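PDB 1YC9: multidrug resistance protein from Vibrio cholerae, which serves as the outer membrane channel of a multidrug efflux system, and could be involved in resistance to puromycin, acriflavine and tetraphenylarsonium chloride. Local coordinates for residues A[32-35]-A[36-40]; A[213-216]-A[217-220]; A[340-343]-A[344-348]; A[421-424]-A[425-429]; A[171-174]-A[175-178]. The protein carries 1 engineered substitution. One frame throughout, in Å; residues are numbered along the deposited sequence.

Contact 1 of 5, residues A[32-35]-A[36-40]; sequences DAQL and NHLIE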
loop_
_atom_site.group_PDB
_atom_site.type_symbol
_atom_site.label_atom_id
_atom_site.label_comp_id
_atom_site.label_asym_id
_atom_site.label_seq_id
_atom_site.Cartn_x
_atom_site.Cartn_y
_atom_site.Cartn_z
ATOM N N ASP A 32 3.034 -31.036 -14.096
ATOM C CA ASP A 32 2.646 -30.224 -15.234
ATOM C C ASP A 32 3.832 -29.434 -15.758
ATOM O O ASP A 32 4.256 -28.404 -15.194
ATOM C CB ASP A 32 1.476 -29.318 -14.860
ATOM C CG ASP A 32 0.970 -28.540 -16.019
ATOM O OD1 ASP A 32 -0.224 -28.167 -15.977
ATOM O OD2 ASP A 32 1.659 -28.252 -17.032
ATOM N N ALA A 33 4.422 -29.911 -16.856
ATOM C CA ALA A 33 5.629 -29.271 -17.325
ATOM C C ALA A 33 5.545 -27.848 -17.872
ATOM O O ALA A 33 6.460 -27.071 -17.695
ATOM C CB ALA A 33 6.221 -30.132 -18.497
ATOM N N GLN A 34 4.440 -27.472 -18.489
ATOM C CA GLN A 34 3.888 -26.135 -18.426
ATOM C C GLN A 34 4.060 -25.263 -17.203
ATOM O O GLN A 34 4.673 -24.189 -17.318
ATOM C CB GLN A 34 2.495 -26.019 -19.034
ATOM C CG GLN A 34 2.283 -24.591 -19.603
ATOM C CD GLN A 34 0.965 -24.394 -20.247
ATOM O OE1 GLN A 34 -0.093 -24.730 -19.675
ATOM N NE2 GLN A 34 0.996 -23.785 -21.408
ATOM N N LEU A 35 3.522 -25.702 -16.086
ATOM C CA LEU A 35 3.666 -24.936 -14.857
ATOM C C LEU A 35 5.129 -24.821 -14.506
ATOM O O LEU A 35 5.645 -23.745 -14.217
ATOM C CB LEU A 35 2.903 -25.614 -13.739
ATOM C CG LEU A 35 3.001 -24.915 -12.371
ATOM C CD1 LEU A 35 2.593 -23.448 -12.517
ATOM C CD2 LEU A 35 2.131 -25.625 -11.367
ATOM N N ASN A 36 5.820 -25.957 -14.535
ATOM C CA ASN A 36 7.257 -25.987 -14.287
ATOM C C ASN A 36 8.017 -24.980 -15.106
ATOM O O ASN A 36 8.865 -24.289 -14.582
ATOM C CB ASN A 36 7.830 -27.374 -14.611
ATOM C CG ASN A 36 7.346 -28.419 -13.673
ATOM O OD1 ASN A 36 6.659 -28.133 -12.696
ATOM N ND2 ASN A 36 7.714 -29.670 -13.955
ATOM N N HIS A 37 7.726 -24.919 -16.400
ATOM C CA HIS A 37 8.427 -24.026 -17.297
ATOM C C HIS A 37 8.155 -22.527 -16.998
ATOM O O HIS A 37 9.080 -21.699 -17.022
ATOM C CB HIS A 37 8.067 -24.314 -18.740
ATOM C CG HIS A 37 9.168 -23.976 -19.693
ATOM N ND1 HIS A 37 9.335 -22.712 -20.220
ATOM C CD2 HIS A 37 10.175 -24.733 -20.206
ATOM C CE1 HIS A 37 10.395 -22.698 -21.010
ATOM N NE2 HIS A 37 10.921 -23.912 -21.022
ATOM N N LEU A 38 6.892 -22.207 -16.721
ATOM C CA LEU A 38 6.495 -20.848 -16.341
ATOM C C LEU A 38 7.238 -20.397 -15.088
ATOM O O LEU A 38 7.814 -19.324 -15.077
ATOM C CB LEU A 38 4.975 -20.788 -16.099
ATOM C CG LEU A 38 4.126 -20.873 -17.363
ATOM C CD1 LEU A 38 2.668 -21.130 -17.041
ATOM C CD2 LEU A 38 4.279 -19.617 -18.169
ATOM N N ILE A 39 7.281 -21.236 -14.064
ATOM C CA ILE A 39 7.933 -20.823 -12.844
ATOM C C ILE A 39 9.452 -20.719 -13.090
ATOM O O ILE A 39 10.110 -19.716 -12.752
ATOM C CB ILE A 39 7.539 -21.729 -11.701
ATOM C CG1 ILE A 39 6.051 -21.486 -11.389
ATOM C CG2 ILE A 39 8.397 -21.472 -10.498
ATOM C CD1 ILE A 39 5.477 -22.390 -10.341
ATOM N N GLU A 40 10.010 -21.728 -13.748
ATOM C CA GLU A 40 11.428 -21.719 -14.069
ATOM C C GLU A 40 11.890 -20.496 -14.850
ATOM O O GLU A 40 12.898 -19.906 -14.497
ATOM C CB GLU A 40 11.793 -23.011 -14.772
ATOM C CG GLU A 40 11.719 -24.146 -13.759
ATOM C CD GLU A 40 11.531 -25.562 -14.170
ATOM O OE1 GLU A 40 11.750 -25.831 -15.366
ATOM O OE2 GLU A 40 11.072 -26.395 -13.353
HETATM O O HOH W 1 4.006 -29.177 -12.278
#
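Leu35 and Ile39 run alongside each other, one helical turn apart, so that Leu35 CD1 meets Ile39 CD1 at 3.8 Å. The first torsions start each chain on its course and chi2 places the methyl: Leu35 CG stands anti to its own N (chi1 179°), beside its carbonyl carbon, while Ile39 sends CG1 back beside its N and over Leu35 O. Both side chains rest against helix 117-183, Leu35 on Tyr151 and Ile39 on Ser144 and Ile147. Leu38 also turns back, bringing CG to 3.4 Å from Gln34 O. On another side of the helix Asn36 folds over the preceding turn, its CG lying 3.4 Å from Asp32 O, and a water spans the end of the helix: it accepts from Asp32 N at 2.8 Å and lies 2.9 Å from Asn36 OD1, probably donating to it. The backbone bond Asn36 N to Asp32 O is 3.0 Å long. Asp32 OD2 takes a weak bond from Leu35 N (3.3 Å), while OD1 is held by Tyr151 OH and His238 N. Aspartate at this position, accepting from the N-H three residues on, is a classic N-cap, here opening helix 33-44.

Contact 2 of 5, residues A[213-216]-A[217-220]; sequences IQLQ and KNAL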
loop_
_atom_site.group_PDB
_atom_site.type_symbol
_atom_site.label_atom_id
_atom_site.label_comp_id
_atom_site.label_asym_id
_atom_site.label_seq_id
_atom_site.Cartn_x
_atom_site.Cartn_y
_atom_site.Cartn_z
ATOM N N ILE A 213 -10.207 -16.609 -19.889
ATOM C CA ILE A 213 -9.067 -17.495 -20.157
ATOM C C ILE A 213 -7.947 -16.709 -20.796
ATOM O O ILE A 213 -6.774 -16.825 -20.388
ATOM C CB ILE A 213 -9.477 -18.721 -21.018
ATOM C CG1 ILE A 213 -10.260 -19.709 -20.177
ATOM C CG2 ILE A 213 -8.233 -19.387 -21.663
ATOM C CD1 ILE A 213 -10.937 -20.906 -20.922
ATOM N N GLN A 214 -8.280 -15.912 -21.809
ATOM C CA GLN A 214 -7.257 -15.149 -22.482
ATOM C C GLN A 214 -6.647 -14.070 -21.584
ATOM O O GLN A 214 -5.439 -13.890 -21.602
ATOM C CB GLN A 214 -7.747 -14.529 -23.787
ATOM C CG GLN A 214 -6.674 -13.739 -24.517
ATOM C CD GLN A 214 -5.496 -14.596 -25.007
ATOM O OE1 GLN A 214 -4.316 -14.274 -24.725
ATOM N NE2 GLN A 214 -5.805 -15.710 -25.684
ATOM N N LEU A 215 -7.476 -13.396 -20.786
ATOM C CA LEU A 215 -6.986 -12.466 -19.805
ATOM C C LEU A 215 -6.062 -13.130 -18.804
ATOM O O LEU A 215 -5.042 -12.564 -18.425
ATOM C CB LEU A 215 -8.148 -11.822 -19.039
ATOM C CG LEU A 215 -9.037 -10.898 -19.870
ATOM C CD1 LEU A 215 -10.184 -10.416 -19.024
ATOM C CD2 LEU A 215 -8.234 -9.709 -20.503
ATOM N N GLN A 216 -6.407 -14.328 -18.398
ATOM C CA GLN A 216 -5.578 -15.054 -17.455
ATOM C C GLN A 216 -4.235 -15.480 -18.069
ATOM O O GLN A 216 -3.195 -15.423 -17.420
ATOM C CB GLN A 216 -6.302 -16.259 -16.941
ATOM C CG GLN A 216 -5.633 -16.802 -15.679
ATOM C CD GLN A 216 -5.807 -15.893 -14.444
ATOM O OE1 GLN A 216 -5.156 -16.121 -13.472
ATOM N NE2 GLN A 216 -6.673 -14.881 -14.505
ATOM N N LYS A 217 -4.233 -15.826 -19.342
ATOM C CA LYS A 217 -2.971 -16.067 -20.055
ATOM C C LYS A 217 -2.093 -14.814 -20.162
ATOM O O LYS A 217 -0.869 -14.892 -20.016
ATOM C CB LYS A 217 -3.203 -16.594 -21.461
ATOM C CG LYS A 217 -3.776 -17.989 -21.492
ATOM C CD LYS A 217 -4.206 -18.344 -22.922
ATOM C CE LYS A 217 -4.658 -19.801 -22.952
ATOM N NZ LYS A 217 -4.962 -20.288 -24.297
ATOM N N ASN A 218 -2.725 -13.676 -20.429
ATOM C CA ASN A 218 -2.038 -12.419 -20.432
ATOM C C ASN A 218 -1.374 -12.206 -19.051
ATOM O O ASN A 218 -0.221 -11.773 -18.995
ATOM C CB ASN A 218 -2.958 -11.251 -20.753
ATOM C CG ASN A 218 -3.525 -11.288 -22.183
ATOM O OD1 ASN A 218 -3.114 -12.102 -23.014
ATOM N ND2 ASN A 218 -4.476 -10.442 -22.438
ATOM N N ALA A 219 -2.086 -12.510 -17.971
ATOM C CA ALA A 219 -1.584 -12.229 -16.631
ATOM C C ALA A 219 -0.375 -13.131 -16.322
ATOM O O ALA A 219 0.623 -12.681 -15.721
ATOM C CB ALA A 219 -2.668 -12.394 -15.582
ATOM N N LEU A 220 -0.502 -14.389 -16.708
ATOM C CA LEU A 220 0.602 -15.357 -16.592
ATOM C C LEU A 220 1.838 -14.907 -17.360
ATOM O O LEU A 220 2.939 -14.936 -16.829
ATOM C CB LEU A 220 0.181 -16.746 -17.021
ATOM C CG LEU A 220 -0.672 -17.556 -16.049
ATOM C CD1 LEU A 220 -1.450 -18.743 -16.699
ATOM C CD2 LEU A 220 0.198 -18.093 -14.866
#
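Lys217 passes back along the preceding turn beside Ile213, the two chains keeping a common direction, and its CE comes to 3.8 Å from Ile213 CG2. Of the residues here it has the most surface buried by the contact. Its CG lies beside the backbone N (chi1 -68°), which brings CG to 3.4 Å from Ile213 O, and beyond CG the chain is fully extended. The ammonium group is thereby delivered to Tyr158 OH, with which it hydrogen-bonds, and it makes a weak bond to Ile234 O. The methylene part of the lysine thus packs on its own helix while its charged end links the helix to a neighbouring one and to a loop.

Gln216, next in buried surface, starts with CG anti to its N (chi1 -164°), then bends at chi2 and rests on Ala150 and Glu153 of helix 117-183. Asn218 faces elsewhere: its CG lies 3.3 Å from Gln214 O, and its amide plane is turned 51° from that of Gln214. Asn218 ND2 hydrogen-bonds to Asp358 and Thr361 of the second subunit.

Beneath these side chains, Lys217 N bonds to Ile213 O at 2.9 Å and Leu220 N to Gln216 O at 3.0 Å, the regular i to i+4 pattern. One side of helix 189-223 therefore packs within its own subunit and another meets the second subunit, as expected of the trimeric helical barrel of outer membrane factors.

Contact 3 of 5, residues A[340-343]-A[344-348]; sequences EAVA and QYNGT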
loop_
_atom_site.group_PDB
_atom_site.type_symbol
_atom_site.label_atom_id
_atom_site.label_comp_id
_atom_site.label_asym_id
_atom_site.label_seq_id
_atom_site.Cartn_x
_atom_site.Cartn_y
_atom_site.Cartn_z
ATOM N N GLU A 340 8.490 -1.612 18.585
ATOM C CA GLU A 340 7.809 -1.748 17.349
ATOM C C GLU A 340 8.228 -3.046 16.648
ATOM O O GLU A 340 7.379 -3.799 16.162
ATOM C CB GLU A 340 8.130 -0.603 16.448
ATOM C CG GLU A 340 7.448 -0.693 15.113
ATOM C CD GLU A 340 7.870 0.390 14.186
ATOM O OE1 GLU A 340 9.109 0.582 13.996
ATOM O OE2 GLU A 340 6.972 1.033 13.643
ATOM N N ALA A 341 9.531 -3.262 16.582
ATOM C CA ALA A 341 10.055 -4.454 15.884
ATOM C C ALA A 341 9.612 -5.761 16.557
ATOM O O ALA A 341 9.308 -6.764 15.861
ATOM C CB ALA A 341 11.557 -4.360 15.763
ATOM N N VAL A 342 9.526 -5.770 17.881
ATOM C CA VAL A 342 9.068 -6.940 18.635
ATOM C C VAL A 342 7.578 -7.156 18.336
ATOM O O VAL A 342 7.118 -8.289 18.155
ATOM C CB VAL A 342 9.317 -6.782 20.143
ATOM C CG1 VAL A 342 8.552 -7.780 20.979
ATOM C CG2 VAL A 342 10.766 -6.850 20.453
ATOM N N ALA A 343 6.832 -6.058 18.277
ATOM C CA ALA A 343 5.413 -6.147 18.009
ATOM C C ALA A 343 5.209 -6.637 16.593
ATOM O O ALA A 343 4.292 -7.442 16.343
ATOM C CB ALA A 343 4.718 -4.783 18.208
ATOM N N GLN A 344 6.050 -6.156 15.671
ATOM C CA GLN A 344 6.009 -6.600 14.298
ATOM C C GLN A 344 6.277 -8.110 14.191
ATOM O O GLN A 344 5.585 -8.803 13.432
ATOM C CB GLN A 344 6.927 -5.802 13.400
ATOM C CG GLN A 344 6.390 -4.421 13.053
ATOM C CD GLN A 344 7.436 -3.523 12.394
ATOM O OE1 GLN A 344 8.626 -3.619 12.712
ATOM N NE2 GLN A 344 6.987 -2.602 11.523
ATOM N N TYR A 345 7.249 -8.593 14.951
ATOM C CA TYR A 345 7.551 -10.024 14.986
ATOM C C TYR A 345 6.303 -10.785 15.496
ATOM O O TYR A 345 5.875 -11.789 14.890
ATOM C CB TYR A 345 8.774 -10.287 15.875
ATOM C CG TYR A 345 9.015 -11.736 16.181
ATOM C CD1 TYR A 345 9.641 -12.565 15.243
ATOM C CD2 TYR A 345 8.561 -12.306 17.364
ATOM C CE1 TYR A 345 9.822 -13.916 15.497
ATOM C CE2 TYR A 345 8.750 -13.652 17.635
ATOM C CZ TYR A 345 9.399 -14.444 16.698
ATOM O OH TYR A 345 9.601 -15.778 16.944
ATOM N N ASN A 346 5.731 -10.310 16.606
ATOM C CA ASN A 346 4.580 -10.938 17.217
ATOM C C ASN A 346 3.432 -10.981 16.250
ATOM O O ASN A 346 2.793 -12.024 16.104
ATOM C CB ASN A 346 4.221 -10.284 18.563
ATOM C CG ASN A 346 5.251 -10.660 19.705
ATOM O OD1 ASN A 346 5.916 -11.678 19.635
ATOM N ND2 ASN A 346 5.330 -9.840 20.750
ATOM N N GLY A 347 3.200 -9.873 15.522
ATOM C CA GLY A 347 2.153 -9.788 14.557
ATOM C C GLY A 347 2.358 -10.808 13.459
ATOM O O GLY A 347 1.383 -11.344 12.899
ATOM N N THR A 348 3.619 -10.992 13.072
ATOM C CA THR A 348 3.955 -11.899 11.978
ATOM C C THR A 348 3.673 -13.317 12.409
ATOM O O THR A 348 3.111 -14.052 11.613
ATOM C CB THR A 348 5.417 -11.726 11.580
ATOM O OG1 THR A 348 5.615 -10.390 11.072
ATOM C CG2 THR A 348 5.770 -12.589 10.393
#
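The carboxylate of Glu340 and the amide of Gln344 are stacked with their planes only 8° apart, while the Tyr345 ring has Val342 O at its edge, near the ring plane. In the stacked pair Glu340 CG is 3.9 Å from Gln344 CD, and Gln344 NE2 is 4.1 Å from Glu340 CD, so the flat ends overlap without a hydrogen bond joining them. Arg337 supplies the polar link, making a salt bridge to Glu340 OE1 and a hydrogen bond to Gln344 OE1; this shared partner would hold both groups in place. Gln344 CG, beside its own N (chi1 -76°), comes to 3.3 Å from Glu340 O. On another side of the helix Val342 and Asn346 run abreast, with Val342 CG1 3.8 Å from Asn346 ND2. Gln344 O accepts twice, from Thr348 N at 3.0 Å and from Thr348 OG1 at 2.8 Å, and the two donors reach it from opposite faces of its plane. Tyr345 and Thr348 pack on Ile262 of helix 260-281. The arrangement is that of a regular alpha-helix in the trimeric outer membrane factor barrel, packed against helix 260-281 of its own subunit and against Met51 and Ala54 of the third subunit.

Contact 4 of 5, residues A[421-424]-A[425-429]; sequences RAFS and LDLAL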
loop_
_atom_site.group_PDB
_atom_site.type_symbol
_atom_site.label_atom_id
_atom_site.label_comp_id
_atom_site.label_asym_id
_atom_site.label_seq_id
_atom_site.Cartn_x
_atom_site.Cartn_y
_atom_site.Cartn_z
ATOM N N ARG A 421 -10.603 -25.713 -6.044
ATOM C CA ARG A 421 -10.276 -25.289 -4.720
ATOM C C ARG A 421 -9.283 -26.222 -4.039
ATOM O O ARG A 421 -8.502 -25.762 -3.206
ATOM C CB ARG A 421 -11.532 -25.113 -3.882
ATOM C CG ARG A 421 -11.335 -24.569 -2.497
ATOM C CD ARG A 421 -12.634 -24.199 -1.868
ATOM N NE ARG A 421 -12.518 -23.768 -0.491
ATOM C CZ ARG A 421 -12.138 -22.530 -0.153
ATOM N NH1 ARG A 421 -11.814 -21.635 -1.077
ATOM N NH2 ARG A 421 -12.082 -22.187 1.116
ATOM N N ALA A 422 -9.330 -27.502 -4.368
ATOM C CA ALA A 422 -8.386 -28.482 -3.787
ATOM C C ALA A 422 -6.962 -28.123 -4.171
ATOM O O ALA A 422 -6.060 -28.146 -3.336
ATOM C CB ALA A 422 -8.733 -29.880 -4.233
ATOM N N PHE A 423 -6.756 -27.731 -5.428
ATOM C CA PHE A 423 -5.467 -27.274 -5.895
ATOM C C PHE A 423 -5.076 -25.973 -5.189
ATOM O O PHE A 423 -3.973 -25.879 -4.662
ATOM C CB PHE A 423 -5.487 -27.126 -7.400
ATOM C CG PHE A 423 -4.169 -26.702 -8.039
ATOM C CD1 PHE A 423 -2.926 -27.039 -7.515
ATOM C CD2 PHE A 423 -4.200 -25.947 -9.196
ATOM C CE1 PHE A 423 -1.751 -26.680 -8.170
ATOM C CE2 PHE A 423 -3.034 -25.545 -9.849
ATOM C CZ PHE A 423 -1.789 -25.892 -9.317
ATOM N N SER A 424 -6.006 -25.013 -5.120
ATOM C CA SER A 424 -5.759 -23.755 -4.462
ATOM C C SER A 424 -5.361 -23.908 -3.028
ATOM O O SER A 424 -4.454 -23.200 -2.570
ATOM C CB SER A 424 -6.982 -22.838 -4.590
ATOM O OG SER A 424 -7.079 -22.431 -5.966
ATOM N N LEU A 425 -6.024 -24.814 -2.327
ATOM C CA LEU A 425 -5.709 -25.096 -0.921
ATOM C C LEU A 425 -4.356 -25.749 -0.743
ATOM O O LEU A 425 -3.685 -25.536 0.289
ATOM C CB LEU A 425 -6.800 -25.908 -0.240
ATOM C CG LEU A 425 -8.038 -25.061 0.044
ATOM C CD1 LEU A 425 -9.147 -25.963 0.566
ATOM C CD2 LEU A 425 -7.715 -23.878 1.009
ATOM N N ASP A 426 -3.960 -26.576 -1.700
ATOM C CA ASP A 426 -2.642 -27.180 -1.622
ATOM C C ASP A 426 -1.625 -26.068 -1.757
ATOM O O ASP A 426 -0.620 -26.026 -1.052
ATOM C CB ASP A 426 -2.446 -28.267 -2.688
ATOM C CG ASP A 426 -1.315 -29.212 -2.324
ATOM O OD1 ASP A 426 -1.399 -29.807 -1.230
ATOM O OD2 ASP A 426 -0.312 -29.363 -3.037
ATOM N N LEU A 427 -1.843 -25.158 -2.712
ATOM C CA LEU A 427 -0.963 -24.026 -2.850
ATOM C C LEU A 427 -0.976 -23.117 -1.630
ATOM O O LEU A 427 0.053 -22.584 -1.253
ATOM C CB LEU A 427 -1.284 -23.232 -4.128
ATOM C CG LEU A 427 -1.188 -23.962 -5.460
ATOM C CD1 LEU A 427 -1.790 -23.043 -6.595
ATOM C CD2 LEU A 427 0.264 -24.284 -5.786
ATOM N N ALA A 428 -2.133 -22.923 -1.006
ATOM C CA ALA A 428 -2.256 -22.112 0.201
ATOM C C ALA A 428 -1.447 -22.723 1.360
ATOM O O ALA A 428 -0.872 -22.027 2.196
ATOM C CB ALA A 428 -3.663 -22.027 0.612
ATOM N N LEU A 429 -1.381 -24.040 1.382
ATOM C CA LEU A 429 -0.602 -24.715 2.413
ATOM C C LEU A 429 0.875 -24.442 2.179
ATOM O O LEU A 429 1.623 -24.209 3.131
ATOM C CB LEU A 429 -0.872 -26.232 2.384
ATOM C CG LEU A 429 -0.025 -27.109 3.350
ATOM C CD1 LEU A 429 -0.369 -26.756 4.764
ATOM C CD2 LEU A 429 -0.337 -28.591 3.074
#
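Four i to i+4 backbone bonds carry the helix through this turn, from Leu425 N to Arg421 O at 2.8 Å to Ala428 N to Ser424 O, also 2.8 Å.

Phe423 and Leu427 form a CH-pi contact. Leu427 CD1 sits over one face of the Phe423 ring, 4.0 Å from the centroid and 16° off the ring normal, displaced toward the rim. Leu427 CG also approaches the ring, 3.9 Å from Phe423 CE1. Phe423 CG is anti to its N (chi1 -178°), and Leu427 CG lies beside its own N (chi1 -59°); with these settings the leucine reaches back one turn to the ring. Tyr30 meets the phenylalanine edge-to-face, and Ala152 of helix 117-183 packs on it too.

Elsewhere on the helix Leu425 CD1 touches the aliphatic part of Arg421, 4.0 Å from CG, and the same methyl lies obliquely to the guanidinium. The arginine runs extended from CG to NE and ends in a salt bridge to Glu211 of the third subunit. Asp426 points another way, and its OD2 takes both a salt bridge from Arg244 and a hydrogen bond from Tyr30 OH, so its charge is probably largely compensated within the subunit. An apolar strip turned toward helix 117-183, with a charged link to a neighbouring chain, suits helix 398-433 to the packed helical barrel of an outer membrane factor trimer.

Contact 5 of 5, residues A[171-174]-A[175-178]; sequences RNKT and VELL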
loop_
_atom_site.group_PDB
_atom_site.type_symbol
_atom_site.label_atom_id
_atom_site.label_comp_id
_atom_site.label_asym_id
_atom_site.label_seq_id
_atom_site.Cartn_x
_atom_site.Cartn_y
_atom_site.Cartn_z
ATOM N N ARG A 171 -28.068 -27.511 -24.926
ATOM C CA ARG A 171 -29.034 -26.443 -25.133
ATOM C C ARG A 171 -29.430 -26.283 -26.597
ATOM O O ARG A 171 -30.606 -26.033 -26.874
ATOM C CB ARG A 171 -28.538 -25.076 -24.599
ATOM C CG ARG A 171 -28.160 -25.047 -23.122
ATOM C CD ARG A 171 -29.195 -25.573 -22.200
ATOM N NE ARG A 171 -28.794 -25.730 -20.798
ATOM C CZ ARG A 171 -28.084 -26.757 -20.304
ATOM N NH1 ARG A 171 -27.620 -27.739 -21.083
ATOM N NH2 ARG A 171 -27.850 -26.812 -19.003
ATOM N N ASN A 172 -28.462 -26.386 -27.495
ATOM C CA ASN A 172 -28.686 -26.327 -28.924
ATOM C C ASN A 172 -29.508 -27.543 -29.381
ATOM O O ASN A 172 -30.452 -27.395 -30.182
ATOM C CB ASN A 172 -27.365 -26.231 -29.673
ATOM C CG ASN A 172 -26.701 -24.856 -29.508
ATOM O OD1 ASN A 172 -27.350 -23.902 -29.139
ATOM N ND2 ASN A 172 -25.419 -24.771 -29.791
ATOM N N LYS A 173 -29.208 -28.714 -28.807
ATOM C CA LYS A 173 -29.961 -29.946 -29.131
ATOM C C LYS A 173 -31.414 -29.837 -28.651
ATOM O O LYS A 173 -32.323 -30.356 -29.288
ATOM C CB LYS A 173 -29.287 -31.211 -28.543
ATOM C CG LYS A 173 -28.199 -31.841 -29.417
ATOM C CD LYS A 173 -28.843 -32.600 -30.581
ATOM C CE LYS A 173 -27.846 -33.415 -31.437
ATOM N NZ LYS A 173 -28.635 -34.124 -32.500
ATOM N N THR A 174 -31.643 -29.117 -27.570
ATOM C CA THR A 174 -32.971 -28.918 -27.042
ATOM C C THR A 174 -33.791 -27.948 -27.904
ATOM O O THR A 174 -34.996 -28.157 -28.120
ATOM C CB THR A 174 -32.879 -28.389 -25.633
ATOM O OG1 THR A 174 -32.172 -29.335 -24.819
ATOM C CG2 THR A 174 -34.238 -28.283 -24.979
ATOM N N VAL A 175 -33.156 -26.866 -28.342
ATOM C CA VAL A 175 -33.799 -25.942 -29.277
ATOM C C VAL A 175 -34.300 -26.728 -30.485
ATOM O O VAL A 175 -35.449 -26.586 -30.867
ATOM C CB VAL A 175 -32.839 -24.844 -29.739
ATOM C CG1 VAL A 175 -33.334 -24.162 -31.052
ATOM C CG2 VAL A 175 -32.648 -23.831 -28.618
ATOM N N GLU A 176 -33.419 -27.519 -31.078
ATOM C CA GLU A 176 -33.726 -28.147 -32.344
ATOM C C GLU A 176 -34.743 -29.280 -32.242
ATOM O O GLU A 176 -35.509 -29.506 -33.188
ATOM C CB GLU A 176 -32.445 -28.540 -33.074
ATOM C CG GLU A 176 -31.874 -29.892 -32.820
ATOM C CD GLU A 176 -30.592 -30.069 -33.618
ATOM O OE1 GLU A 176 -30.614 -30.826 -34.624
ATOM O OE2 GLU A 176 -29.574 -29.418 -33.248
ATOM N N LEU A 177 -34.804 -29.933 -31.082
ATOM C CA LEU A 177 -35.915 -30.824 -30.775
ATOM C C LEU A 177 -37.221 -30.048 -30.647
ATOM O O LEU A 177 -38.246 -30.453 -31.206
ATOM C CB LEU A 177 -35.670 -31.616 -29.490
ATOM C CG LEU A 177 -36.834 -32.552 -29.111
ATOM C CD1 LEU A 177 -37.032 -33.647 -30.128
ATOM C CD2 LEU A 177 -36.612 -33.135 -27.727
ATOM N N LEU A 178 -37.205 -28.952 -29.887
ATOM C CA LEU A 178 -38.420 -28.188 -29.625
ATOM C C LEU A 178 -38.928 -27.528 -30.896
ATOM O O LEU A 178 -40.113 -27.352 -31.045
ATOM C CB LEU A 178 -38.213 -27.115 -28.555
ATOM C CG LEU A 178 -38.585 -27.484 -27.115
ATOM C CD1 LEU A 178 -37.835 -28.737 -26.653
ATOM C CD2 LEU A 178 -38.314 -26.311 -26.180
#
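Arg171 meets the following turn through its backbone: its O accepts from Val175 N at 3.1 Å, and Val175 CG2 settles 3.5 Å from that same oxygen. Its CB points away from this turn, and the chain bends at chi2 (-52°) to lie on Val198 and Ala199 of helix 189-223, with a long, weak ion pair to Glu405. Asn172 follows, its O bonded to Glu176 N and lying 3.5 Å from Val175 CB. Its side chain packs on Ala199.

Lys173 stands on the exposed side with Glu176. The opposite charges are near but do not form a salt bridge, since Lys173 NZ stays 4.4 Å from Glu176 OE1; any attraction is probably modest. Glu176 holds CG between its N and its carbonyl carbon (chi1 90°), which brings CG to 3.6 Å from Lys173 O. This solvent-facing side and the packed side beyond it belong to helix 117-183, one of the long helices of the outer membrane factor fold, which lie against one another in coiled-coil fashion.

Thr174 turns to the packed side. Its CG2 and Leu178 CD1 are 4.0 Å apart, the two side chains running alongside each other. Leu178 CD1 also makes a tight approach to Thr174 O, at 3.2 Å, in keeping with a chi1 (-95°) displaced from the staggered values. The hydroxyl OG1 is hydrogen-bonded to Val170 O, in the preceding turn, and to Glu405 OE2 of helix 398-433. Tyr398 covers both Thr174 and Leu178.

How the contacts relate
Along the chain the order is contact 1, contact 5, contact 2, contact 3, contact 4, each on a different helix: 33-44, 117-183, 189-223, 326-391 and 398-433. Contacts 1 and 2 have centres about 15 Å apart, and contacts 1 and 4 about 17 Å. These three gather round helix 117-183, which all of them touch. Contact 5 sits on that same helix but far along it, its centre about 33 Å from that of contact 2 and 63 Å from that of contact 3. Contacts 1 and 5 pack within one chain. Among the long helices of contacts 2 to 5, those of contacts 2, 3 and 4 also meet other subunits at these sites, combining internal packing with trimer assembly.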